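Local coordinates for protein citryl-spermidine/3,4-dihydroxybenzoyl-citryl-spermidine:spermidine ligase (Bacillus anthracis, PDB 3TO3) that catalyses the ATP-dependent condensation of spermidine with citryl-spermidine intermediates in the biosynthesis of the siderophore petrobactin, at residues H247-Q250 with W251-I255; M483-T486 with Y487-K491; E544-F547 with R548-H552. All blocks are in the same frame, centred on the assembly; numbering follows the deposited sequence.

Contact 1. Residues H247-Q250 with W251-I255; sequences HPWQ and WENFI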
ATOM      1  N   HIS B 247     -14.887  10.834  -5.239  1.00 40.32           N
ATOM      2  CA  HIS B 247     -13.767  11.676  -4.835  1.00 38.19           C
ATOM      3  C   HIS B 247     -12.702  11.580  -5.916  1.00 35.37           C
ATOM      4  O   HIS B 247     -12.388  10.501  -6.351  1.00 40.24           O
ATOM      5  CB  HIS B 247     -13.217  11.170  -3.518  1.00 41.06           C
ATOM      6  CG  HIS B 247     -12.245  12.095  -2.872  1.00 41.01           C
ATOM      7  ND1 HIS B 247     -11.047  12.445  -3.459  1.00 39.91           N
ATOM      8  CD2 HIS B 247     -12.290  12.740  -1.681  1.00 46.73           C
ATOM      9  CE1 HIS B 247     -10.404  13.280  -2.660  1.00 40.46           C
ATOM     10  NE2 HIS B 247     -11.136  13.476  -1.577  1.00 42.79           N
ATOM     11  N   PRO B 248     -12.135  12.705  -6.349  1.00 36.68           N
ATOM     12  CA  PRO B 248     -11.136  12.595  -7.421  1.00 35.88           C
ATOM     13  C   PRO B 248      -9.903  11.784  -7.017  1.00 40.46           C
ATOM     14  O   PRO B 248      -9.311  11.196  -7.920  1.00 43.34           O
ATOM     15  CB  PRO B 248     -10.756  14.060  -7.727  1.00 34.83           C
ATOM     16  CG  PRO B 248     -11.099  14.825  -6.469  1.00 30.48           C
ATOM     17  CD  PRO B 248     -12.239  14.070  -5.796  1.00 40.17           C
ATOM     18  N   TRP B 249      -9.535  11.716  -5.733  1.00 41.57           N
ATOM     19  CA  TRP B 249      -8.400  10.829  -5.343  1.00 45.05           C
ATOM     20  C   TRP B 249      -8.817   9.382  -5.508  1.00 42.88           C
ATOM     21  O   TRP B 249      -8.032   8.541  -5.952  1.00 43.58           O
ATOM     22  CB  TRP B 249      -7.907  11.010  -3.888  1.00 33.25           C
ATOM     23  CG  TRP B 249      -6.675  10.197  -3.552  1.00 40.93           C
ATOM     24  CD1 TRP B 249      -5.378  10.626  -3.599  1.00 35.34           C
ATOM     25  CD2 TRP B 249      -6.622   8.816  -3.131  1.00 43.99           C
ATOM     26  NE1 TRP B 249      -4.534   9.616  -3.227  1.00 41.35           N
ATOM     27  CE2 TRP B 249      -5.263   8.494  -2.940  1.00 46.63           C
ATOM     28  CE3 TRP B 249      -7.597   7.833  -2.875  1.00 43.24           C
ATOM     29  CZ2 TRP B 249      -4.836   7.221  -2.527  1.00 47.71           C
ATOM     30  CZ3 TRP B 249      -7.180   6.564  -2.446  1.00 40.45           C
ATOM     31  CH2 TRP B 249      -5.808   6.273  -2.287  1.00 51.18           C
ATOM     32  N   GLN B 250     -10.058   9.100  -5.143  1.00 38.44           N
ATOM     33  CA  GLN B 250     -10.572   7.747  -5.219  1.00 35.41           C
ATOM     34  C   GLN B 250     -10.649   7.307  -6.669  1.00 39.13           C
ATOM     35  O   GLN B 250     -10.276   6.175  -7.006  1.00 42.46           O
ATOM     36  CB  GLN B 250     -11.935   7.638  -4.563  1.00 33.64           C
ATOM     37  CG  GLN B 250     -12.486   6.229  -4.640  1.00 37.66           C
ATOM     38  CD  GLN B 250     -11.932   5.357  -3.536  1.00 40.00           C
ATOM     39  OE1 GLN B 250     -10.888   5.653  -2.962  1.00 42.95           O
ATOM     40  NE2 GLN B 250     -12.637   4.297  -3.212  1.00 40.72           N
ATOM     41  N   TRP B 251     -11.078   8.220  -7.532  1.00 32.82           N
ATOM     42  CA  TRP B 251     -11.254   7.884  -8.945  1.00 39.53           C
ATOM     43  C   TRP B 251      -9.903   7.562  -9.585  1.00 36.58           C
ATOM     44  O   TRP B 251      -9.741   6.534 -10.221  1.00 43.12           O
ATOM     45  CB  TRP B 251     -11.976   9.004  -9.711  1.00 29.81           C
ATOM     46  CG  TRP B 251     -12.011   8.834 -11.197  1.00 36.72           C
ATOM     47  CD1 TRP B 251     -11.350   9.587 -12.109  1.00 38.67           C
ATOM     48  CD2 TRP B 251     -12.747   7.854 -11.950  1.00 39.01           C
ATOM     49  NE1 TRP B 251     -11.606   9.146 -13.373  1.00 37.57           N
ATOM     50  CE2 TRP B 251     -12.465   8.083 -13.312  1.00 41.63           C
ATOM     51  CE3 TRP B 251     -13.607   6.797 -11.604  1.00 42.68           C
ATOM     52  CZ2 TRP B 251     -13.011   7.292 -14.348  1.00 41.29           C
ATOM     53  CZ3 TRP B 251     -14.165   6.017 -12.630  1.00 39.38           C
ATOM     54  CH2 TRP B 251     -13.859   6.275 -13.989  1.00 41.12           C
ATOM     55  N   GLU B 252      -8.934   8.433  -9.392  1.00 44.14           N
ATOM     56  CA  GLU B 252      -7.661   8.256 -10.068  1.00 46.96           C
ATOM     57  C   GLU B 252      -6.734   7.231  -9.441  1.00 43.14           C
ATOM     58  O   GLU B 252      -5.840   6.735 -10.109  1.00 40.69           O
ATOM     59  CB  GLU B 252      -6.917   9.582 -10.117  1.00 45.58           C
ATOM     60  CG  GLU B 252      -7.473  10.564 -11.094  1.00 57.54           C
ATOM     61  CD  GLU B 252      -6.603  11.800 -11.172  1.00 69.07           C
ATOM     62  OE1 GLU B 252      -6.761  12.677 -10.298  1.00 73.77           O
ATOM     63  OE2 GLU B 252      -5.747  11.879 -12.083  1.00 72.45           O
ATOM     64  N   ASN B 253      -6.795   7.073  -8.126  1.00 40.99           N
ATOM     65  CA  ASN B 253      -5.889   6.140  -7.470  1.00 39.05           C
ATOM     66  C   ASN B 253      -6.435   4.779  -7.144  1.00 47.93           C
ATOM     67  O   ASN B 253      -5.695   3.884  -6.733  1.00 46.80           O
ATOM     68  CB  ASN B 253      -5.212   6.801  -6.283  1.00 39.15           C
ATOM     69  CG  ASN B 253      -4.562   8.097  -6.683  1.00 40.69           C
ATOM     70  OD1 ASN B 253      -3.585   8.094  -7.430  1.00 53.71           O
ATOM     71  ND2 ASN B 253      -5.129   9.217  -6.241  1.00 39.32           N
ATOM     72  N   PHE B 254      -7.746   4.640  -7.296  1.00 48.41           N
ATOM     73  CA  PHE B 254      -8.397   3.405  -6.918  1.00 42.53           C
ATOM     74  C   PHE B 254      -9.378   2.812  -7.943  1.00 40.39           C
ATOM     75  O   PHE B 254      -9.226   1.660  -8.376  1.00 46.42           O
ATOM     76  CB  PHE B 254      -8.931   3.437  -5.475  1.00 35.45           C
ATOM     77  CG  PHE B 254      -9.200   2.077  -4.932  1.00 42.81           C
ATOM     78  CD1 PHE B 254      -8.169   1.315  -4.409  1.00 44.32           C
ATOM     79  CD2 PHE B 254     -10.484   1.525  -4.997  1.00 45.31           C
ATOM     80  CE1 PHE B 254      -8.406   0.033  -3.916  1.00 49.27           C
ATOM     81  CE2 PHE B 254     -10.732   0.252  -4.520  1.00 43.66           C
ATOM     82  CZ  PHE B 254      -9.695  -0.499  -3.971  1.00 50.39           C
ATOM     83  N   ILE B 255     -10.432   3.565  -8.259  1.00 37.85           N
ATOM     84  CA  ILE B 255     -11.414   3.110  -9.234  1.00 35.40           C
ATOM     85  C   ILE B 255     -10.801   2.774 -10.603  1.00 36.79           C
ATOM     86  O   ILE B 255     -10.948   1.659 -11.084  1.00 35.30           O
ATOM     87  CB  ILE B 255     -12.577   4.106  -9.445  1.00 37.90           C
ATOM     88  CG1 ILE B 255     -13.110   4.620  -8.124  1.00 33.01           C
ATOM     89  CG2 ILE B 255     -13.714   3.407 -10.185  1.00 42.69           C
ATOM     90  CD1 ILE B 255     -13.561   3.523  -7.208  1.00 37.35           C
TER
HETATM   91  O   HOH W   1      -6.426  12.882  -7.709  1.00 48.28           O

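Contact 2. Residues M483-T486 with Y487-K491; sequences MHKT and YANGK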
HETATM    1  N   MSE B 483     -33.653  -4.594   3.414  1.00 63.26           N
HETATM    2  CA  MSE B 483     -32.819  -3.583   2.733  1.00 64.29           C
HETATM    3  C   MSE B 483     -31.536  -4.018   2.004  1.00 67.27           C
HETATM    4  O   MSE B 483     -31.105  -3.379   1.036  1.00 64.53           O
HETATM    5  CB  MSE B 483     -32.443  -2.505   3.734  1.00 55.27           C
HETATM    6  CG  MSE B 483     -33.619  -2.128   4.581  1.00 60.06           C
HETATM    7 SE   MSE B 483     -33.285  -0.470   5.492  0.76 66.66          SE
HETATM    8  CE  MSE B 483     -34.954  -0.387   6.543  1.00 67.15           C
ATOM      9  N   HIS B 484     -30.860  -5.010   2.560  1.00 69.27           N
ATOM     10  CA  HIS B 484     -29.652  -5.540   1.953  1.00 68.57           C
ATOM     11  C   HIS B 484     -29.460  -7.007   2.339  1.00 66.15           C
ATOM     12  O   HIS B 484     -29.708  -7.402   3.490  1.00 66.51           O
ATOM     13  CB  HIS B 484     -28.416  -4.690   2.341  1.00 69.86           C
ATOM     14  CG  HIS B 484     -27.227  -4.930   1.461  1.00 72.73           C
ATOM     15  ND1 HIS B 484     -26.241  -5.843   1.772  1.00 71.59           N
ATOM     16  CD2 HIS B 484     -26.892  -4.414   0.256  1.00 72.92           C
ATOM     17  CE1 HIS B 484     -25.345  -5.868   0.803  1.00 68.41           C
ATOM     18  NE2 HIS B 484     -25.713  -5.007  -0.128  1.00 70.40           N
ATOM     19  N   LYS B 485     -28.962  -7.792   1.396  1.00 62.95           N
ATOM     20  CA  LYS B 485     -28.686  -9.201   1.636  1.00 66.52           C
ATOM     21  C   LYS B 485     -27.731  -9.471   2.824  1.00 71.97           C
ATOM     22  O   LYS B 485     -27.759 -10.554   3.408  1.00 76.45           O
ATOM     23  CB  LYS B 485     -28.205  -9.858   0.332  1.00 68.44           C
ATOM     24  CG  LYS B 485     -27.310 -11.065   0.489  1.00 81.75           C
ATOM     25  CD  LYS B 485     -27.263 -11.868  -0.815  1.00 93.85           C
ATOM     26  CE  LYS B 485     -28.625 -12.491  -1.130  1.00 99.72           C
ATOM     27  NZ  LYS B 485     -28.692 -13.102  -2.495  1.00104.63           N
ATOM     28  N   THR B 486     -26.907  -8.498   3.201  1.00 67.25           N
ATOM     29  CA  THR B 486     -26.015  -8.689   4.356  1.00 71.73           C
ATOM     30  C   THR B 486     -26.756  -8.661   5.706  1.00 74.65           C
ATOM     31  O   THR B 486     -26.368  -9.375   6.631  1.00 76.63           O
ATOM     32  CB  THR B 486     -24.811  -7.684   4.377  1.00 67.20           C
ATOM     33  OG1 THR B 486     -23.924  -7.945   3.283  1.00 72.12           O
ATOM     34  CG2 THR B 486     -24.020  -7.811   5.676  1.00 65.04           C
ATOM     35  N   TYR B 487     -27.804  -7.838   5.813  1.00 75.13           N
ATOM     36  CA  TYR B 487     -28.661  -7.755   7.016  1.00 71.78           C
ATOM     37  C   TYR B 487     -29.491  -9.029   7.199  1.00 77.19           C
ATOM     38  O   TYR B 487     -29.691  -9.512   8.320  1.00 79.55           O
ATOM     39  CB  TYR B 487     -29.648  -6.580   6.900  1.00 56.97           C
ATOM     40  CG  TYR B 487     -29.018  -5.231   7.048  1.00 53.75           C
ATOM     41  CD1 TYR B 487     -28.122  -4.971   8.088  1.00 60.99           C
ATOM     42  CD2 TYR B 487     -29.287  -4.215   6.149  1.00 58.01           C
ATOM     43  CE1 TYR B 487     -27.513  -3.732   8.230  1.00 60.70           C
ATOM     44  CE2 TYR B 487     -28.682  -2.942   6.293  1.00 61.31           C
ATOM     45  CZ  TYR B 487     -27.796  -2.719   7.331  1.00 60.14           C
ATOM     46  OH  TYR B 487     -27.194  -1.491   7.488  1.00 57.18           O
ATOM     47  N   ALA B 488     -29.985  -9.552   6.080  1.00 67.82           N
ATOM     48  CA  ALA B 488     -30.851 -10.711   6.088  1.00 79.92           C
ATOM     49  C   ALA B 488     -30.106 -11.992   6.491  1.00 92.48           C
ATOM     50  O   ALA B 488     -30.716 -12.925   7.011  1.00 96.27           O
ATOM     51  CB  ALA B 488     -31.512 -10.877   4.716  1.00 81.29           C
ATOM     52  N   ASN B 489     -28.802 -12.050   6.214  1.00 94.37           N
ATOM     53  CA  ASN B 489     -27.983 -13.204   6.589  1.00 91.03           C
ATOM     54  C   ASN B 489     -27.252 -12.968   7.910  1.00 91.54           C
ATOM     55  O   ASN B 489     -26.551 -13.852   8.417  1.00 95.38           O
ATOM     56  CB  ASN B 489     -26.972 -13.547   5.488  1.00 87.13           C
ATOM     57  CG  ASN B 489     -27.634 -13.852   4.147  1.00 93.48           C
ATOM     58  OD1 ASN B 489     -28.763 -14.333   4.089  1.00 96.93           O
ATOM     59  ND2 ASN B 489     -26.920 -13.576   3.062  1.00 99.10           N
ATOM     60  N   GLY B 490     -27.432 -11.771   8.462  1.00 82.16           N
ATOM     61  CA  GLY B 490     -26.741 -11.366   9.674  1.00 82.69           C
ATOM     62  C   GLY B 490     -27.359 -11.868  10.964  1.00 91.03           C
ATOM     63  O   GLY B 490     -28.487 -12.376  10.973  1.00 99.43           O
ATOM     64  N   LYS B 491     -26.626 -11.695  12.061  1.00 92.07           N
ATOM     65  CA  LYS B 491     -27.034 -12.204  13.367  1.00102.98           C
ATOM     66  C   LYS B 491     -27.190 -11.059  14.380  1.00102.12           C
ATOM     67  O   LYS B 491     -26.711  -9.945  14.161  1.00 99.11           O
ATOM     68  CB  LYS B 491     -26.039 -13.271  13.874  1.00109.63           C
ATOM     69  CG  LYS B 491     -24.698 -12.725  14.411  1.00109.80           C
ATOM     70  CD  LYS B 491     -23.534 -13.700  14.144  1.00109.78           C
ATOM     71  CE  LYS B 491     -22.464 -13.665  15.250  1.00109.38           C
ATOM     72  NZ  LYS B 491     -21.276 -12.786  14.974  1.00105.61           N
TER

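Contact 3. Residues E544-F547 with R548-H552; sequences ENHF and RKYPH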
ATOM      1  N   GLU B 544     -30.077  14.988  36.681  1.00 50.71           N
ATOM      2  CA  GLU B 544     -31.142  14.890  37.678  1.00 49.80           C
ATOM      3  C   GLU B 544     -32.249  15.916  37.441  1.00 52.38           C
ATOM      4  O   GLU B 544     -33.425  15.585  37.544  1.00 54.49           O
ATOM      5  CB  GLU B 544     -30.604  15.035  39.104  1.00 44.98           C
ATOM      6  CG  GLU B 544     -29.885  13.801  39.640  1.00 54.57           C
ATOM      7  CD  GLU B 544     -30.767  12.559  39.745  1.00 62.52           C
ATOM      8  OE1 GLU B 544     -31.917  12.661  40.234  1.00 67.41           O
ATOM      9  OE2 GLU B 544     -30.292  11.469  39.348  1.00 64.10           O
ATOM     10  N   ASN B 545     -31.853  17.148  37.139  0.59 51.78           N
ATOM     11  CA  ASN B 545     -32.806  18.222  36.891  0.59 53.73           C
ATOM     12  C   ASN B 545     -33.764  17.873  35.732  0.59 55.24           C
ATOM     13  O   ASN B 545     -34.978  18.135  35.815  0.59 53.67           O
ATOM     14  CB  ASN B 545     -32.075  19.562  36.644  0.59 55.02           C
ATOM     15  CG  ASN B 545     -31.716  20.309  37.950  0.59 65.20           C
ATOM     16  OD1 ASN B 545     -30.835  21.178  37.961  0.59 64.44           O
ATOM     17  ND2 ASN B 545     -32.405  19.976  39.040  0.59 68.26           N
ATOM     18  N   HIS B 546     -33.216  17.272  34.668  1.00 48.18           N
ATOM     19  CA  HIS B 546     -33.998  16.866  33.498  1.00 48.44           C
ATOM     20  C   HIS B 546     -34.990  15.770  33.864  1.00 51.54           C
ATOM     21  O   HIS B 546     -36.195  15.922  33.673  1.00 53.53           O
ATOM     22  CB  HIS B 546     -33.119  16.346  32.361  1.00 42.40           C
ATOM     23  CG  HIS B 546     -33.906  15.852  31.185  1.00 52.09           C
ATOM     24  ND1 HIS B 546     -34.534  16.704  30.297  1.00 56.89           N
ATOM     25  CD2 HIS B 546     -34.182  14.595  30.758  1.00 48.17           C
ATOM     26  CE1 HIS B 546     -35.158  15.994  29.373  1.00 57.90           C
ATOM     27  NE2 HIS B 546     -34.965  14.713  29.633  1.00 53.98           N
ATOM     28  N   PHE B 547     -34.473  14.676  34.413  1.00 56.37           N
ATOM     29  CA  PHE B 547     -35.309  13.510  34.678  1.00 58.80           C
ATOM     30  C   PHE B 547     -36.304  13.681  35.814  1.00 60.26           C
ATOM     31  O   PHE B 547     -37.255  12.907  35.925  1.00 66.41           O
ATOM     32  CB  PHE B 547     -34.478  12.230  34.792  1.00 52.87           C
ATOM     33  CG  PHE B 547     -33.954  11.779  33.483  1.00 49.02           C
ATOM     34  CD1 PHE B 547     -32.610  11.857  33.190  1.00 43.46           C
ATOM     35  CD2 PHE B 547     -34.826  11.343  32.502  1.00 52.93           C
ATOM     36  CE1 PHE B 547     -32.121  11.467  31.942  1.00 48.11           C
ATOM     37  CE2 PHE B 547     -34.351  10.954  31.250  1.00 49.63           C
ATOM     38  CZ  PHE B 547     -33.011  11.011  30.971  1.00 50.87           C
ATOM     39  N   ARG B 548     -36.111  14.693  36.655  0.51 60.25           N
ATOM     40  CA  ARG B 548     -37.129  14.992  37.663  0.51 64.49           C
ATOM     41  C   ARG B 548     -38.395  15.559  37.009  0.51 66.00           C
ATOM     42  O   ARG B 548     -39.459  15.570  37.617  0.51 70.59           O
ATOM     43  CB  ARG B 548     -36.600  15.906  38.781  0.51 66.65           C
ATOM     44  CG  ARG B 548     -36.221  15.137  40.065  0.51 70.65           C
ATOM     45  CD  ARG B 548     -35.938  16.048  41.271  0.51 70.11           C
ATOM     46  NE  ARG B 548     -34.554  16.510  41.309  0.51 64.59           N
ATOM     47  CZ  ARG B 548     -34.138  17.662  40.792  0.51 62.67           C
ATOM     48  NH1 ARG B 548     -35.000  18.474  40.189  0.51 66.89           N
ATOM     49  NH2 ARG B 548     -32.861  17.998  40.871  0.51 53.29           N
ATOM     50  N   LYS B 549     -38.276  16.016  35.766  1.00 64.25           N
ATOM     51  CA  LYS B 549     -39.440  16.445  35.001  1.00 67.44           C
ATOM     52  C   LYS B 549     -40.169  15.313  34.258  1.00 74.65           C
ATOM     53  O   LYS B 549     -41.224  15.541  33.677  1.00 84.15           O
ATOM     54  CB  LYS B 549     -39.038  17.544  34.008  1.00 61.60           C
ATOM     55  CG  LYS B 549     -38.561  18.813  34.693  1.00 64.01           C
ATOM     56  CD  LYS B 549     -38.346  19.949  33.709  1.00 67.52           C
ATOM     57  CE  LYS B 549     -37.083  19.772  32.915  1.00 72.18           C
ATOM     58  NZ  LYS B 549     -37.071  20.659  31.711  1.00 79.52           N
ATOM     59  N   TYR B 550     -39.610  14.103  34.264  1.00 69.42           N
ATOM     60  CA  TYR B 550     -40.247  12.977  33.585  1.00 57.35           C
ATOM     61  C   TYR B 550     -40.270  11.727  34.468  1.00 61.84           C
ATOM     62  O   TYR B 550     -39.514  10.789  34.242  1.00 63.71           O
ATOM     63  CB  TYR B 550     -39.586  12.708  32.221  1.00 52.69           C
ATOM     64  CG  TYR B 550     -39.541  13.944  31.346  1.00 61.85           C
ATOM     65  CD1 TYR B 550     -38.370  14.666  31.162  1.00 63.83           C
ATOM     66  CD2 TYR B 550     -40.691  14.419  30.745  1.00 74.21           C
ATOM     67  CE1 TYR B 550     -38.350  15.821  30.373  1.00 68.93           C
ATOM     68  CE2 TYR B 550     -40.687  15.560  29.958  1.00 74.54           C
ATOM     69  CZ  TYR B 550     -39.526  16.258  29.773  1.00 78.07           C
ATOM     70  OH  TYR B 550     -39.576  17.397  28.993  1.00 83.62           O
ATOM     71  N   PRO B 551     -41.165  11.714  35.473  1.00 64.49           N
ATOM     72  CA  PRO B 551     -41.351  10.601  36.414  1.00 70.83           C
ATOM     73  C   PRO B 551     -41.622   9.274  35.702  1.00 78.85           C
ATOM     74  O   PRO B 551     -41.200   8.211  36.169  1.00 84.37           O
ATOM     75  CB  PRO B 551     -42.606  11.011  37.209  1.00 70.43           C
ATOM     76  CG  PRO B 551     -42.697  12.467  37.062  1.00 67.96           C
ATOM     77  CD  PRO B 551     -42.114  12.810  35.721  1.00 67.82           C
ATOM     78  N   HIS B 552     -42.346   9.328  34.592  1.00 77.67           N
ATOM     79  CA  HIS B 552     -42.624   8.104  33.855  1.00 87.97           C
ATOM     80  C   HIS B 552     -41.318   7.440  33.362  1.00 81.05           C
ATOM     81  O   HIS B 552     -41.282   6.255  33.023  1.00 72.38           O
ATOM     82  CB  HIS B 552     -43.616   8.363  32.711  1.00 89.14           C
ATOM     83  CG  HIS B 552     -43.067   9.205  31.599  1.00 88.18           C
ATOM     84  ND1 HIS B 552     -43.155  10.581  31.595  1.00 88.41           N
ATOM     85  CD2 HIS B 552     -42.441   8.863  30.445  1.00 83.61           C
ATOM     86  CE1 HIS B 552     -42.599  11.049  30.489  1.00 84.91           C
ATOM     87  NE2 HIS B 552     -42.161  10.028  29.773  1.00 77.93           N
TER
HETATM   88  O   HOH W   2     -34.558  19.470  31.102  1.00 62.72           O

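Contact 1. Residues H247-Q250 with W251-I255
Asn253 lies against the indole of Trp249 one helical turn earlier, the two side chains crossing at about a right angle. Its CB sits over the face of the six-membered ring, 3.8 Å from the centroid, a CH-pi contact. The amide plane is turned 44° from the indole, and ND2 lies over one face, offset toward the rim, 3.0 Å from Trp249 CD1 in the five-membered ring. ND2 also donates back to the carbonyl Trp249 O at 3.0 Å, in the carbonyl plane and on a lone pair, though the bond is bent at the hydrogen (133°). That oxygen also takes Asn253 N, at 2.9 Å, so one acceptor is gripped twice by one residue. With Asn253 CG anti to its carbonyl carbon, the amide folds back along the helix and brings ND2 to Trp249 O.

Gln250 runs alongside Phe254, both pointing the same way with amide and ring planes 24° apart, while Ile255 crosses it and brings CD1 to 3.9 Å from Gln250 CG. A bend at chi2 turns the amide of Gln250 off its extended path; Asn303 N and Ser365 O satisfy its two polar atoms. Here the backbone widens: Ile255 N bonds Gln250 O at 2.9 Å, whereas Phe254 N makes only a weak bond to the same oxygen, the signature of a pi-type turn.

A water donates to Glu252 OE1 at 2.6 Å and weakly to Pro248 O. Trp251 NE1 is hydrogen-bonded to NE2 of His8 of the second subunit.

His247 ND1 accepts from Trp249 N at 2.8 Å, the donor lying in the imidazole plane. Helix 248-258 thus combines a histidine N-cap, its side chain about 6 Å from that of the ATP-binding Arg285, with a pi-type turn, packed between strand 297-306 and the partner subunit of the homodimer.

Contact 2. Residues M483-T486 with Y487-K491
Tyr487 turns its ring back against the residues at the start of its own short helix, where CD2 comes 3.9 Å from His484 CB and 4.3 Å from Met483 CB, both approaching the ring obliquely. Placing CG anti to the carbonyl carbon (chi1 -72°) sends the ring back toward these preceding residues. Its hydroxyl is bonded to Ser320 OG of helix 315-333, and its ring meets Phe495 edge-to-face, so this buried tyrosine ties the surface turn to the body of the protein.

Thr486 follows His484 by two residues, and its backbone N donates to His484 ND1 at 3.1 Å. The bond is straight at the hydrogen (163°), although the donor is tilted 31° out of the imidazole plane. This is a side-chain N-cap on helix 485-488, the helical element of a beta-alpha-beta unit between strands 465-467 and 497-498. The helix is barely one turn long and its closing bonds are weak: Tyr487 N and Ala488 N both reach His484 O, the latter at 3.4 Å.

Lys485, on the exposed side, crosses Asn489 obliquely. Its CG lies 3.6 Å from Asn489 ND2, and the amide nitrogen also approaches Lys485 O, but at an angle too poor for a hydrogen bond.

Contact 3. Residues E544-F547 with R548-H552
Glu544 O receives Arg548 N at 3.0 Å in an alpha-type bond near the end of helix 532-547, after which the spacing tightens. Lys549 N reaches back to His546 O, also at 3.0 Å, and Tyr550 N to Phe547 O at 3.1 Å; both donors stand above the carbonyl planes instead of on a lone pair. The second bond closes a type I beta turn from Phe547 to Tyr550, and Pro551 begins a 3-10 segment.

The turn brings Tyr550 against His546. Tyr550 CE1 comes 3.3 Å from His546 CE1, and CD1 lies over one face of the imidazole, offset toward its rim, while the histidine meets the edge of the phenol. The planes are inclined at 52°, an oblique aromatic pair. His546 NE2 is bonded to His427 ND1 of helix 410-432, and a water in the imidazole plane joins His546 ND1 to Lys549 NZ, fixing the ring at both nitrogens. The buried Phe547 stacks on Phe557 and touches Ile426 and Val430 of helix 410-432.

What results is a helix C-terminus unwinding through a beta turn, the linker from helix 532-547 to helix 554-560 in the FhuF-like family region.

The contacts follow one another along the chain, each made by neighbouring residues: contact 1 on helix 248-258 in the IucA/IucC region, then contact 2 on helix 485-488 and contact 3 at the end of helix 532-547, both in the FhuF-like region. Their centres are about 29 Å apart for contacts 1 and 2, and about 38 Å for contacts 2 and 3. Contacts 1 and 3, about 51 Å apart, flank the middle of the chain. Both helix starts carry a histidine N-cap and lie near ATP-binding residues, and contact 1 alone meets the second subunit, linking the dimer interface to the nucleotide site's surroundings. Contact 3 is peripheral, remote from ATP.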